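Local coordinates for protein SAP-like pentraxin (Limulus polyphemus, PDB 3FLP) that probably acts as a calcium-dependent, sugar-binding lectin of the pentraxin family, assembled as a doubly stacked cyclic heptamer with two calcium ions per subunit, at residues 25-30 and 137-142; 33-38 and 103-108; 40-45 and 64-69; 60-65 and 76-81; 86-91 and 111-116. All blocks are in the same frame, centred on the assembly; numbering follows the deposited sequence.

Contact 1: residues 25-30 and 137-142; sequences MQTLPA and GGTVVI
Leu28 and Gly138 meet where the loop after strand 21-24 closes over the start of strand 139-142, in one sheet of the pentraxin beta-sandwich. Two backbone hydrogen bonds tie Leu28 to Gly137 and Gly138. Leu28 N donates to Gly138 O at 2.8 Å, lying in the carbonyl plane on a lone pair, and Gly137 N donates to Leu28 O at 2.9 Å, close to the line of that C=O bond. Water takes over where the two backbones part. One molecule donates to Gln26 O and accepts from Val140 N, linking the two segments. A second water accepts from Gly138 N and probably donates to Pro29 O.

Gln26 reaches a second subunit: its NE2 donates to Thr27 O there, and Thr27 O accepts from Gln26 NE2 of that subunit in return. Thr27 itself lies over the glycine backbone, with OG1 3.6 Å from Gly137 CA. The methyl CG2 of Thr27, anti to its carbonyl carbon, reaches Thr139 OG1. Thr139 O accepts from NE2 of the calcium ligand Gln146. The apolar part of the contact is Leu28 CD1, 3.6 Å from Val140 CG2.

Contact 2: residues 33-38 and 103-108; sequences QLTVCQ and CHVWSG
The first torsions of Cys37 and Cys103 turn their sulfurs to each other: SG of Cys37 stands beside its backbone N (chi1 -80°), whereas SG of Cys103 is anti to its N (chi1 -159°). The sulfurs join at 2.0 Å with a disulfide torsion of -87°, bridging a non-hydrogen-bonded pair of neighbouring antiparallel strands, 33-42 and 100-107, in one sheet of the pentraxin sandwich. The axes of segments 33-38 and 103-107 approach to 4.6 Å. Four backbone bonds hold the register, two between Leu34 and Trp106 and two between Val36 and His104; the Val36 N to His104 O bond measures 2.9 Å.

On the disulfide face, Thr35 CG2 packs 3.5 Å from Cys103 SG and beside Val105, with Val178 and Val181 of helix 175-182 covering the cysteines. The opposite face carries Leu34, Val36, His104 and Trp106 toward Phe62 and Thr64 of the other sheet. There CB of Leu34 touches the indole at CE3, and Trp106 NE1 donates to Val128 O. A water receives Gln38 NE2, donates to Val36 O and lies 2.8 Å from His104 ND1. At the far end Gln33 NE2, also bound to Gly97 O of a neighbouring subunit, sends a nearly straight hydrogen bond to Ser107 OG at 3.1 Å.

Contact 3: residues 40-45 and 64-69; sequences IKPFHR and TSMYVK
Across one face of the Arg45 guanidinium lie Lys69 O and the methyl CG1 of Val68. The carbonyl oxygen sits 3.5 Å above the plane and toward the rim, where the angle is too poor for a hydrogen bond from NH1; that nitrogen donates instead to Ser70 O. The phenol of Tyr67 has Lys69 NZ at its edge, in the ring plane, and NZ donates to Tyr67 OH at 3.1 Å. Tyr87 meets the same ring in an edge-to-face stack.

Extended from CG to NE, the Arg45 chain passes obliquely over Val68, with Arg45 CG 3.7 Å from Val68 CB and Arg45 NE 3.7 Å from Val68 CG1. One backbone bond fixes this end: Val68 N reaches a lone pair of Arg45 O at 2.8 Å, in the carbonyl plane and nearly straight (167°).

Strands 33-42 and 60-68 belong to different sheets of the beta-sandwich, and Met66 bridges them, reaching from 60-68 to Ile40 and Pro42. Its chain bends at the last torsion (chi3 -89°), which turns the methyl to Pro42. There Met66 CE is 3.8 Å from Pro42 CB, while Met66 SD lies 3.7 Å from Ile40 CD1. Trp159 touches both Ile40 and Met66.

Contact 4: residues 60-65 and 76-81; sequences NQFITS and LGLQVN. With CA (calcium ion), chain O.
Asn60 and Gln79 meet directly beside a calcium ion. Asn60 OD1 binds the metal at 2.3 Å, and the other end of the same amide, ND2, donates to Gln79 OE1 at 2.8 Å. The two amide planes are turned 62° from each other, and the donor stands above the carbonyl plane of Gln79, off its lone pairs. ND2 of Asn60 also donates to a water that is itself a calcium ligand. Both bonds from ND2 restrict rotation of the amide and keep OD1 turned to the metal, and the calcium would probably polarise this N-H group.

Gln79 forms the second shell. Its chain is extended, with CG anti to the backbone N (chi1 167°), and runs alongside Ile63, whose CD1 lies 3.7 Å from Gln79 CD. Asn85 OD1 accepts from the other end of that amide, NE2, which fixes which way round the group lies.

Behind these side chains, strands 60-68 and 73-80 pair as an antiparallel hairpin, the axes of 63-65 and 76-80 approaching to 4.7 Å. Ile63 N donates to Gln79 O at 2.9 Å, and the return bond and a similar pair between Ser65 and Gly77 continue the register. On the other face Leu78 CD1 sits over the Phe62 ring, 3.7 Å from its centroid, in a CH-pi contact. Gln61 and Phe62 both face Cys53, making a classic beta bulge just after the calcium ligand. Asp59, Glu145, Gln146 and Asp147 complete the first site of the double-calcium centre characteristic of pentraxins.

Contact 5: residues 86-91 and 111-116; sequences KYISCP and GRMAVY
The hydrophobic interior between the two sheets of the sandwich is where strands 86-90 and 112-116 face each other, with Ile88 set against Met113 and Val115. No hydrogen bond crosses, and the short strand axes pass 8.1 Å apart at a signed crossing angle of -35°, a separation filled by side chains.

Met113 spans much of it. Its chain is fully extended, with CG anti to the backbone N (chi1 160°) and chi3 at 176°, and this carries the methyl across to the opposing strand. Met113 CE meets Ile88 CD1 tip to tip at 3.8 Å, and the same methyl lies 3.4 Å from Lys86 O. The sulfur, Met113 SD, rests 3.8 Å from Lys86 CB, while the rest of the lysine bends away and its NZ hydrogen-bonds Ser84 OG.

Strand 86-90 is an outermost strand of its sheet within the chain and pairs with 73-80, whereas 112-117 lies in the other sheet of the pentraxin fold between 100-107 and 120-125. Val115 slides past Ile88 in the opposite direction, its CG2 coming 3.6 Å from Ile88 CG2. Cys90 SG, 4.2 Å from Val115 CG2, is bonded to Cys122 of strand 120-125, a disulfide that ties the two sheets together covalently.

Contacts 2 and 4 are buried in-sheet pairings, one in each sheet of the sandwich, held mainly by backbone hydrogen bonds, with a disulfide in contact 2 and a calcium ligand in contact 4; Trp106 of contact 2 packs against Phe62 of contact 4 across the interior. Contacts 3 and 5 join the sheets chiefly through side chains: 5 is buried and lacks cross-segment hydrogen bonds, whereas 3 is only partly buried and adds one backbone bond at its outer end. Contacts 3 and 4 share Thr64 and Ser65. Contact 1, about 23 Å from contacts 3 and 5, centre to centre, relies on two backbone bonds plus waters; both it and contact 2 reach another subunit.

Contact 1: residues 25-30 and 137-142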
# COMPACT_ATOMS: atom_id res chain seq x y z
N MET A 25 39.87 22.56 1.21
CA MET A 25 40.02 23.58 0.19
C MET A 25 39.39 24.92 0.54
O MET A 25 39.93 25.96 0.18
CB MET A 25 39.46 23.08 -1.14
CG MET A 25 40.18 21.86 -1.70
SD MET A 25 41.90 22.23 -2.12
CE MET A 25 41.68 23.18 -3.61
N GLN A 26 38.25 24.91 1.22
CA GLN A 26 37.57 26.14 1.58
C GLN A 26 37.84 26.53 3.03
O GLN A 26 37.75 25.69 3.94
CB GLN A 26 36.06 25.97 1.34
CG GLN A 26 35.22 27.21 1.59
CD GLN A 26 33.77 27.04 1.15
OE1 GLN A 26 33.24 25.93 1.17
NE2 GLN A 26 33.12 28.13 0.77
N THR A 27 38.18 27.79 3.25
CA THR A 27 38.44 28.27 4.60
C THR A 27 37.10 28.44 5.32
O THR A 27 36.06 28.60 4.68
CB THR A 27 39.20 29.62 4.61
OG1 THR A 27 38.40 30.63 3.97
CG2 THR A 27 40.52 29.49 3.87
N LEU A 28 37.13 28.40 6.64
CA LEU A 28 35.91 28.52 7.42
C LEU A 28 35.46 29.97 7.57
O LEU A 28 36.24 30.90 7.36
CB LEU A 28 36.13 27.92 8.82
CG LEU A 28 36.60 26.47 8.90
CD1 LEU A 28 36.64 26.02 10.35
CD2 LEU A 28 35.66 25.59 8.11
N PRO A 29 34.18 30.17 7.89
CA PRO A 29 33.66 31.53 8.06
C PRO A 29 34.00 31.89 9.51
O PRO A 29 34.53 31.06 10.24
CB PRO A 29 32.17 31.36 7.86
CG PRO A 29 31.92 30.01 8.50
CD PRO A 29 33.08 29.18 7.96
N ALA A 30 33.71 33.12 9.91
CA ALA A 30 33.96 33.52 11.30
C ALA A 30 32.95 32.73 12.13
O ALA A 30 31.80 32.57 11.71
CB ALA A 30 33.72 35.02 11.46
N GLY A 137 38.22 32.96 7.64
CA GLY A 137 39.33 32.52 6.83
C GLY A 137 40.22 31.43 7.40
O GLY A 137 41.35 31.26 6.94
N GLY A 138 39.73 30.71 8.40
CA GLY A 138 40.53 29.66 9.00
C GLY A 138 40.72 28.45 8.10
O GLY A 138 39.77 27.95 7.51
N THR A 139 41.97 27.98 8.00
CA THR A 139 42.31 26.82 7.18
C THR A 139 42.32 25.59 8.08
O THR A 139 42.97 25.59 9.13
CB THR A 139 43.73 26.97 6.55
OG1 THR A 139 43.73 28.05 5.61
CG2 THR A 139 44.15 25.70 5.84
N VAL A 140 41.61 24.55 7.67
CA VAL A 140 41.54 23.32 8.46
C VAL A 140 42.43 22.19 7.93
O VAL A 140 42.37 21.83 6.75
CB VAL A 140 40.09 22.76 8.53
CG1 VAL A 140 40.08 21.42 9.27
CG2 VAL A 140 39.18 23.76 9.24
N VAL A 141 43.25 21.64 8.82
CA VAL A 141 44.12 20.52 8.48
C VAL A 141 43.78 19.38 9.44
O VAL A 141 43.54 19.62 10.62
CB VAL A 141 45.62 20.86 8.65
CG1 VAL A 141 46.43 19.58 8.75
CG2 VAL A 141 46.12 21.68 7.46
N ILE A 142 43.74 18.16 8.92
CA ILE A 142 43.43 16.99 9.74
C ILE A 142 44.65 16.08 9.85
O ILE A 142 45.30 15.77 8.84
CB ILE A 142 42.27 16.16 9.14
CG1 ILE A 142 41.03 17.04 8.95
CG2 ILE A 142 41.94 14.99 10.06
CD1 ILE A 142 40.44 17.59 10.23
O HOH W 1 40.27 24.87 5.02
O HOH W 2 37.36 30.83 10.58

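Contact 2: residues 33-38 and 103-108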
# COMPACT_ATOMS: atom_id res chain seq x y z
N GLN A 33 31.13 29.74 17.88
CA GLN A 33 30.90 28.42 18.47
C GLN A 33 31.31 27.36 17.45
O GLN A 33 31.25 27.58 16.24
CB GLN A 33 29.43 28.22 18.81
CG GLN A 33 28.86 29.18 19.83
CD GLN A 33 27.37 28.96 20.05
OE1 GLN A 33 26.59 28.94 19.09
NE2 GLN A 33 26.97 28.81 21.30
N LEU A 34 31.69 26.19 17.94
CA LEU A 34 32.09 25.12 17.04
C LEU A 34 31.95 23.75 17.68
O LEU A 34 32.32 23.55 18.84
CB LEU A 34 33.54 25.34 16.60
CG LEU A 34 33.98 24.72 15.28
CD1 LEU A 34 33.25 25.39 14.11
CD2 LEU A 34 35.49 24.90 15.12
N THR A 35 31.39 22.81 16.93
CA THR A 35 31.25 21.44 17.41
C THR A 35 31.89 20.56 16.34
O THR A 35 31.49 20.59 15.17
CB THR A 35 29.77 21.01 17.59
OG1 THR A 35 29.15 21.82 18.61
CG2 THR A 35 29.69 19.54 18.01
N VAL A 36 32.90 19.80 16.74
CA VAL A 36 33.60 18.91 15.82
C VAL A 36 33.40 17.47 16.29
O VAL A 36 33.82 17.10 17.39
CB VAL A 36 35.12 19.23 15.76
CG1 VAL A 36 35.83 18.28 14.78
CG2 VAL A 36 35.33 20.68 15.34
N CYS A 37 32.73 16.68 15.46
CA CYS A 37 32.45 15.28 15.78
C CYS A 37 33.05 14.39 14.68
O CYS A 37 33.07 14.77 13.51
CB CYS A 37 30.94 15.03 15.80
SG CYS A 37 29.85 15.46 17.22
N GLN A 38 33.53 13.21 15.06
CA GLN A 38 34.07 12.27 14.08
C GLN A 38 34.33 10.90 14.71
O GLN A 38 34.38 10.76 15.93
CB GLN A 38 35.37 12.78 13.43
CG GLN A 38 36.64 12.54 14.22
CD GLN A 38 36.99 13.70 15.14
OE1 GLN A 38 37.50 14.72 14.70
NE2 GLN A 38 36.69 13.54 16.42
N CYS A 103 33.63 13.77 20.15
CA CYS A 103 33.11 15.06 19.77
C CYS A 103 33.57 16.15 20.75
O CYS A 103 33.60 15.94 21.96
CB CYS A 103 31.58 15.01 19.71
SG CYS A 103 30.91 16.36 18.70
N HIS A 104 33.95 17.30 20.20
CA HIS A 104 34.39 18.45 20.98
C HIS A 104 33.36 19.55 20.77
O HIS A 104 33.08 19.93 19.63
CB HIS A 104 35.75 18.97 20.52
CG HIS A 104 36.91 18.10 20.91
ND1 HIS A 104 37.10 16.83 20.40
CD2 HIS A 104 37.95 18.33 21.74
CE1 HIS A 104 38.22 16.33 20.89
NE2 HIS A 104 38.76 17.22 21.70
N VAL A 105 32.81 20.07 21.86
CA VAL A 105 31.83 21.14 21.81
C VAL A 105 32.42 22.40 22.43
O VAL A 105 32.83 22.39 23.59
CB VAL A 105 30.56 20.74 22.59
CG1 VAL A 105 29.62 21.93 22.73
CG2 VAL A 105 29.85 19.58 21.86
N TRP A 106 32.48 23.48 21.65
CA TRP A 106 33.04 24.73 22.14
C TRP A 106 32.13 25.92 21.90
O TRP A 106 31.58 26.09 20.81
CB TRP A 106 34.38 25.04 21.49
CG TRP A 106 34.90 26.40 21.87
CD1 TRP A 106 35.36 26.79 23.10
CD2 TRP A 106 34.96 27.57 21.04
NE1 TRP A 106 35.70 28.12 23.09
CE2 TRP A 106 35.46 28.62 21.84
CE3 TRP A 106 34.63 27.82 19.70
CZ2 TRP A 106 35.65 29.92 21.34
CZ3 TRP A 106 34.82 29.11 19.21
CH2 TRP A 106 35.33 30.14 20.03
N SER A 107 31.99 26.76 22.92
CA SER A 107 31.17 27.96 22.82
C SER A 107 31.96 29.16 23.32
O SER A 107 32.29 29.24 24.50
CB SER A 107 29.90 27.80 23.65
OG SER A 107 29.09 28.96 23.54
N GLY A 108 32.27 30.08 22.41
CA GLY A 108 33.00 31.27 22.81
C GLY A 108 32.06 32.26 23.47
O GLY A 108 32.51 33.21 24.11
O HOH W 3 36.15 16.02 17.88

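Contact 3: residues 40-45 and 64-69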
# COMPACT_ATOMS: atom_id res chain seq x y z
N ILE A 40 36.94 7.86 15.19
CA ILE A 40 38.37 7.63 15.13
C ILE A 40 38.82 6.29 15.70
O ILE A 40 38.21 5.74 16.62
CB ILE A 40 39.17 8.74 15.88
CG1 ILE A 40 38.68 8.85 17.33
CG2 ILE A 40 39.05 10.07 15.16
CD1 ILE A 40 39.50 9.80 18.20
N LYS A 41 39.90 5.78 15.11
CA LYS A 41 40.53 4.54 15.54
C LYS A 41 41.98 4.94 15.73
O LYS A 41 42.75 5.03 14.78
CB LYS A 41 40.42 3.47 14.44
CG LYS A 41 41.19 2.20 14.77
CD LYS A 41 41.29 1.27 13.58
CE LYS A 41 39.93 0.77 13.14
NZ LYS A 41 40.06 -0.27 12.08
N PRO A 42 42.38 5.22 16.98
CA PRO A 42 43.76 5.63 17.27
C PRO A 42 44.80 4.52 17.19
O PRO A 42 44.53 3.38 17.57
CB PRO A 42 43.64 6.24 18.66
CG PRO A 42 42.60 5.36 19.30
CD PRO A 42 41.57 5.18 18.22
N PHE A 43 45.99 4.87 16.70
CA PHE A 43 47.09 3.91 16.59
C PHE A 43 48.12 4.07 17.71
O PHE A 43 48.97 3.19 17.89
CB PHE A 43 47.80 4.04 15.24
CG PHE A 43 47.02 3.49 14.07
CD1 PHE A 43 45.92 2.65 14.26
CD2 PHE A 43 47.41 3.79 12.76
CE1 PHE A 43 45.23 2.10 13.17
CE2 PHE A 43 46.72 3.25 11.67
CZ PHE A 43 45.64 2.40 11.88
N HIS A 44 48.07 5.17 18.45
CA HIS A 44 49.02 5.37 19.54
C HIS A 44 48.46 6.11 20.75
O HIS A 44 47.51 6.89 20.65
CB HIS A 44 50.31 6.05 19.04
CG HIS A 44 50.08 7.36 18.33
ND1 HIS A 44 49.66 8.50 18.98
CD2 HIS A 44 50.26 7.71 17.04
CE1 HIS A 44 49.59 9.49 18.12
NE2 HIS A 44 49.95 9.04 16.93
N ARG A 45 49.06 5.86 21.91
CA ARG A 45 48.64 6.47 23.16
C ARG A 45 49.09 7.92 23.34
O ARG A 45 48.38 8.71 23.96
CB ARG A 45 49.14 5.65 24.35
CG ARG A 45 48.41 4.34 24.56
CD ARG A 45 48.74 3.76 25.93
NE ARG A 45 47.72 2.81 26.36
CZ ARG A 45 47.64 2.30 27.59
NH1 ARG A 45 48.52 2.65 28.52
NH2 ARG A 45 46.66 1.46 27.89
N THR A 64 41.99 20.32 18.30
CA THR A 64 41.53 19.21 19.11
C THR A 64 42.67 18.20 19.20
O THR A 64 43.50 18.10 18.30
CB THR A 64 40.31 18.50 18.49
OG1 THR A 64 40.66 17.98 17.20
CG2 THR A 64 39.13 19.47 18.36
N SER A 65 42.69 17.44 20.29
CA SER A 65 43.74 16.45 20.49
C SER A 65 43.26 15.38 21.45
O SER A 65 42.18 15.49 22.06
CB SER A 65 44.98 17.12 21.08
OG SER A 65 44.65 17.75 22.31
N MET A 66 44.07 14.34 21.60
CA MET A 66 43.73 13.26 22.50
C MET A 66 45.00 12.52 22.87
O MET A 66 46.03 12.67 22.22
CB MET A 66 42.78 12.26 21.83
CG MET A 66 43.46 11.41 20.75
SD MET A 66 42.58 9.88 20.30
CE MET A 66 43.27 8.72 21.48
N TYR A 67 44.90 11.73 23.92
CA TYR A 67 45.98 10.87 24.35
C TYR A 67 45.37 9.89 25.33
O TYR A 67 44.28 10.13 25.85
CB TYR A 67 47.16 11.66 24.94
CG TYR A 67 46.97 12.26 26.31
CD1 TYR A 67 47.18 11.50 27.46
CD2 TYR A 67 46.65 13.60 26.45
CE1 TYR A 67 47.08 12.08 28.71
CE2 TYR A 67 46.55 14.19 27.71
CZ TYR A 67 46.77 13.42 28.83
OH TYR A 67 46.67 14.01 30.07
N VAL A 68 46.04 8.77 25.54
CA VAL A 68 45.56 7.75 26.44
C VAL A 68 46.44 7.72 27.67
O VAL A 68 47.66 7.62 27.56
CB VAL A 68 45.59 6.38 25.74
CG1 VAL A 68 45.01 5.31 26.65
CG2 VAL A 68 44.80 6.46 24.43
N LYS A 69 45.82 7.82 28.85
CA LYS A 69 46.57 7.79 30.11
C LYS A 69 47.15 6.40 30.33
O LYS A 69 46.77 5.44 29.65
CB LYS A 69 45.68 8.11 31.31
CG LYS A 69 44.87 9.40 31.22
CD LYS A 69 45.75 10.63 31.19
CE LYS A 69 46.43 10.91 32.53
NZ LYS A 69 47.31 12.13 32.43

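Contact 4: residues 60-65 and 76-81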
# COMPACT_ATOMS: atom_id res chain seq x y z
N ASN A 60 47.07 28.75 15.87
CA ASN A 60 46.38 27.93 16.86
C ASN A 60 44.99 28.45 17.23
O ASN A 60 44.67 28.63 18.40
CB ASN A 60 47.26 27.81 18.12
CG ASN A 60 48.54 27.02 17.87
OD1 ASN A 60 48.97 26.83 16.73
ND2 ASN A 60 49.17 26.55 18.95
N GLN A 61 44.16 28.69 16.22
CA GLN A 61 42.80 29.19 16.46
C GLN A 61 41.92 28.18 17.18
O GLN A 61 41.22 28.51 18.14
CB GLN A 61 42.15 29.59 15.13
CG GLN A 61 42.58 30.95 14.60
CD GLN A 61 41.89 32.10 15.32
OE1 GLN A 61 41.26 31.92 16.36
NE2 GLN A 61 42.00 33.30 14.76
N PHE A 62 41.98 26.93 16.74
CA PHE A 62 41.17 25.88 17.33
C PHE A 62 41.85 24.55 17.04
O PHE A 62 42.07 24.20 15.88
CB PHE A 62 39.77 25.93 16.72
CG PHE A 62 38.78 25.03 17.38
CD1 PHE A 62 38.74 23.68 17.08
CD2 PHE A 62 37.87 25.55 18.30
CE1 PHE A 62 37.80 22.85 17.68
CE2 PHE A 62 36.94 24.73 18.90
CZ PHE A 62 36.91 23.38 18.59
N ILE A 63 42.21 23.81 18.09
CA ILE A 63 42.88 22.53 17.88
C ILE A 63 42.40 21.46 18.85
O ILE A 63 42.39 21.67 20.06
CB ILE A 63 44.41 22.64 18.03
CG1 ILE A 63 44.85 24.11 17.99
CG2 ILE A 63 45.09 21.88 16.91
CD1 ILE A 63 46.33 24.30 18.25
N THR A 64 41.99 20.32 18.30
CA THR A 64 41.53 19.21 19.11
C THR A 64 42.67 18.20 19.20
O THR A 64 43.50 18.10 18.30
CB THR A 64 40.31 18.50 18.49
OG1 THR A 64 40.66 17.98 17.20
CG2 THR A 64 39.13 19.47 18.36
N SER A 65 42.69 17.44 20.29
CA SER A 65 43.74 16.45 20.49
C SER A 65 43.26 15.38 21.45
O SER A 65 42.18 15.49 22.06
CB SER A 65 44.98 17.12 21.08
OG SER A 65 44.65 17.75 22.31
N LEU A 76 40.61 13.93 26.28
CA LEU A 76 40.35 14.76 25.11
C LEU A 76 40.72 16.20 25.41
O LEU A 76 40.31 16.77 26.42
CB LEU A 76 38.87 14.66 24.71
CG LEU A 76 38.40 13.26 24.32
CD1 LEU A 76 36.89 13.25 24.13
CD2 LEU A 76 39.11 12.81 23.03
N GLY A 77 41.52 16.78 24.52
CA GLY A 77 41.95 18.14 24.72
C GLY A 77 41.47 19.13 23.68
O GLY A 77 41.13 18.77 22.55
N LEU A 78 41.45 20.39 24.08
CA LEU A 78 41.04 21.48 23.22
C LEU A 78 41.91 22.70 23.49
O LEU A 78 42.26 22.99 24.63
CB LEU A 78 39.57 21.84 23.49
CG LEU A 78 39.04 23.04 22.68
CD1 LEU A 78 39.08 22.71 21.18
CD2 LEU A 78 37.61 23.37 23.12
N GLN A 79 42.25 23.41 22.43
CA GLN A 79 43.03 24.62 22.55
C GLN A 79 42.34 25.65 21.66
O GLN A 79 42.03 25.36 20.50
CB GLN A 79 44.49 24.39 22.11
CG GLN A 79 45.27 25.68 21.92
CD GLN A 79 46.77 25.47 21.70
OE1 GLN A 79 47.46 26.36 21.20
NE2 GLN A 79 47.28 24.30 22.08
N VAL A 80 42.08 26.83 22.21
CA VAL A 80 41.43 27.90 21.45
C VAL A 80 42.24 29.19 21.57
O VAL A 80 42.66 29.58 22.66
CB VAL A 80 39.99 28.19 21.95
CG1 VAL A 80 39.38 29.33 21.14
CG2 VAL A 80 39.14 26.93 21.82
N ASN A 81 42.47 29.83 20.44
CA ASN A 81 43.23 31.08 20.38
C ASN A 81 44.54 31.01 21.15
O ASN A 81 44.83 31.85 22.00
CB ASN A 81 42.38 32.25 20.89
CG ASN A 81 42.91 33.60 20.42
OD1 ASN A 81 43.20 33.78 19.23
ND2 ASN A 81 43.03 34.55 21.34
CA CA O . 50.71 25.51 15.91
O HOH W 4 51.76 25.24 18.00

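Contact 5: residues 86-91 and 111-116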
# COMPACT_ATOMS: atom_id res chain seq x y z
N LYS A 86 43.43 22.31 27.13
CA LYS A 86 42.52 21.98 28.22
C LYS A 86 42.09 20.53 28.02
O LYS A 86 41.60 20.16 26.95
CB LYS A 86 41.29 22.90 28.20
CG LYS A 86 41.61 24.39 28.10
CD LYS A 86 42.46 24.86 29.26
CE LYS A 86 42.73 26.36 29.18
NZ LYS A 86 43.54 26.83 30.34
N TYR A 87 42.29 19.71 29.05
CA TYR A 87 41.95 18.30 28.96
C TYR A 87 40.80 17.87 29.87
O TYR A 87 40.68 18.33 31.00
CB TYR A 87 43.19 17.44 29.28
CG TYR A 87 44.24 17.47 28.20
CD1 TYR A 87 44.05 16.77 27.01
CD2 TYR A 87 45.42 18.21 28.35
CE1 TYR A 87 45.00 16.81 25.99
CE2 TYR A 87 46.37 18.25 27.34
CZ TYR A 87 46.16 17.55 26.16
OH TYR A 87 47.09 17.59 25.15
N ILE A 88 39.97 16.98 29.35
CA ILE A 88 38.85 16.42 30.09
C ILE A 88 38.95 14.92 29.91
O ILE A 88 39.00 14.43 28.77
CB ILE A 88 37.49 16.91 29.56
CG1 ILE A 88 37.35 18.42 29.81
CG2 ILE A 88 36.36 16.14 30.24
CD1 ILE A 88 36.05 19.01 29.31
N SER A 89 39.00 14.18 31.01
CA SER A 89 39.11 12.74 30.91
C SER A 89 37.74 12.08 30.73
O SER A 89 36.73 12.56 31.24
CB SER A 89 39.85 12.16 32.12
OG SER A 89 39.19 12.44 33.33
N CYS A 90 37.73 11.00 29.96
CA CYS A 90 36.52 10.26 29.68
C CYS A 90 36.57 8.89 30.37
O CYS A 90 37.59 8.20 30.32
CB CYS A 90 36.37 10.05 28.17
SG CYS A 90 35.95 11.54 27.18
N PRO A 91 35.47 8.49 31.01
CA PRO A 91 35.39 7.20 31.71
C PRO A 91 35.27 6.02 30.76
O PRO A 91 34.29 5.28 30.80
CB PRO A 91 34.14 7.37 32.57
CG PRO A 91 33.24 8.12 31.64
CD PRO A 91 34.16 9.18 31.04
N GLY A 111 32.23 30.60 26.90
CA GLY A 111 33.53 30.03 27.21
C GLY A 111 33.48 28.61 27.74
O GLY A 111 34.40 28.16 28.43
N ARG A 112 32.42 27.88 27.42
CA ARG A 112 32.29 26.51 27.88
C ARG A 112 32.77 25.48 26.87
O ARG A 112 32.51 25.57 25.67
CB ARG A 112 30.83 26.19 28.24
CG ARG A 112 30.61 24.73 28.62
CD ARG A 112 29.23 24.50 29.18
NE ARG A 112 29.02 25.25 30.42
CZ ARG A 112 27.91 25.20 31.15
NH1 ARG A 112 26.89 24.44 30.77
NH2 ARG A 112 27.83 25.92 32.26
N MET A 113 33.49 24.49 27.38
CA MET A 113 34.02 23.39 26.58
C MET A 113 33.42 22.10 27.11
O MET A 113 33.29 21.92 28.32
CB MET A 113 35.55 23.32 26.70
CG MET A 113 36.15 21.97 26.30
SD MET A 113 37.86 21.78 26.86
CE MET A 113 38.22 20.08 26.35
N ALA A 114 33.04 21.21 26.21
CA ALA A 114 32.46 19.93 26.60
C ALA A 114 32.90 18.87 25.59
O ALA A 114 32.95 19.14 24.39
CB ALA A 114 30.93 20.02 26.64
N VAL A 115 33.24 17.69 26.08
CA VAL A 115 33.65 16.62 25.18
C VAL A 115 32.80 15.38 25.42
O VAL A 115 32.27 15.17 26.52
CB VAL A 115 35.15 16.25 25.36
CG1 VAL A 115 36.00 17.48 25.09
CG2 VAL A 115 35.41 15.70 26.75
N TYR A 116 32.67 14.57 24.38
CA TYR A 116 31.86 13.37 24.44
C TYR A 116 32.57 12.17 23.83
O TYR A 116 33.26 12.29 22.82
CB TYR A 116 30.55 13.60 23.71
CG TYR A 116 29.73 14.75 24.26
CD1 TYR A 116 30.08 16.08 24.00
CD2 TYR A 116 28.62 14.51 25.07
CE1 TYR A 116 29.34 17.13 24.54
CE2 TYR A 116 27.89 15.54 25.60
CZ TYR A 116 28.24 16.84 25.34
OH TYR A 116 27.50 17.85 25.90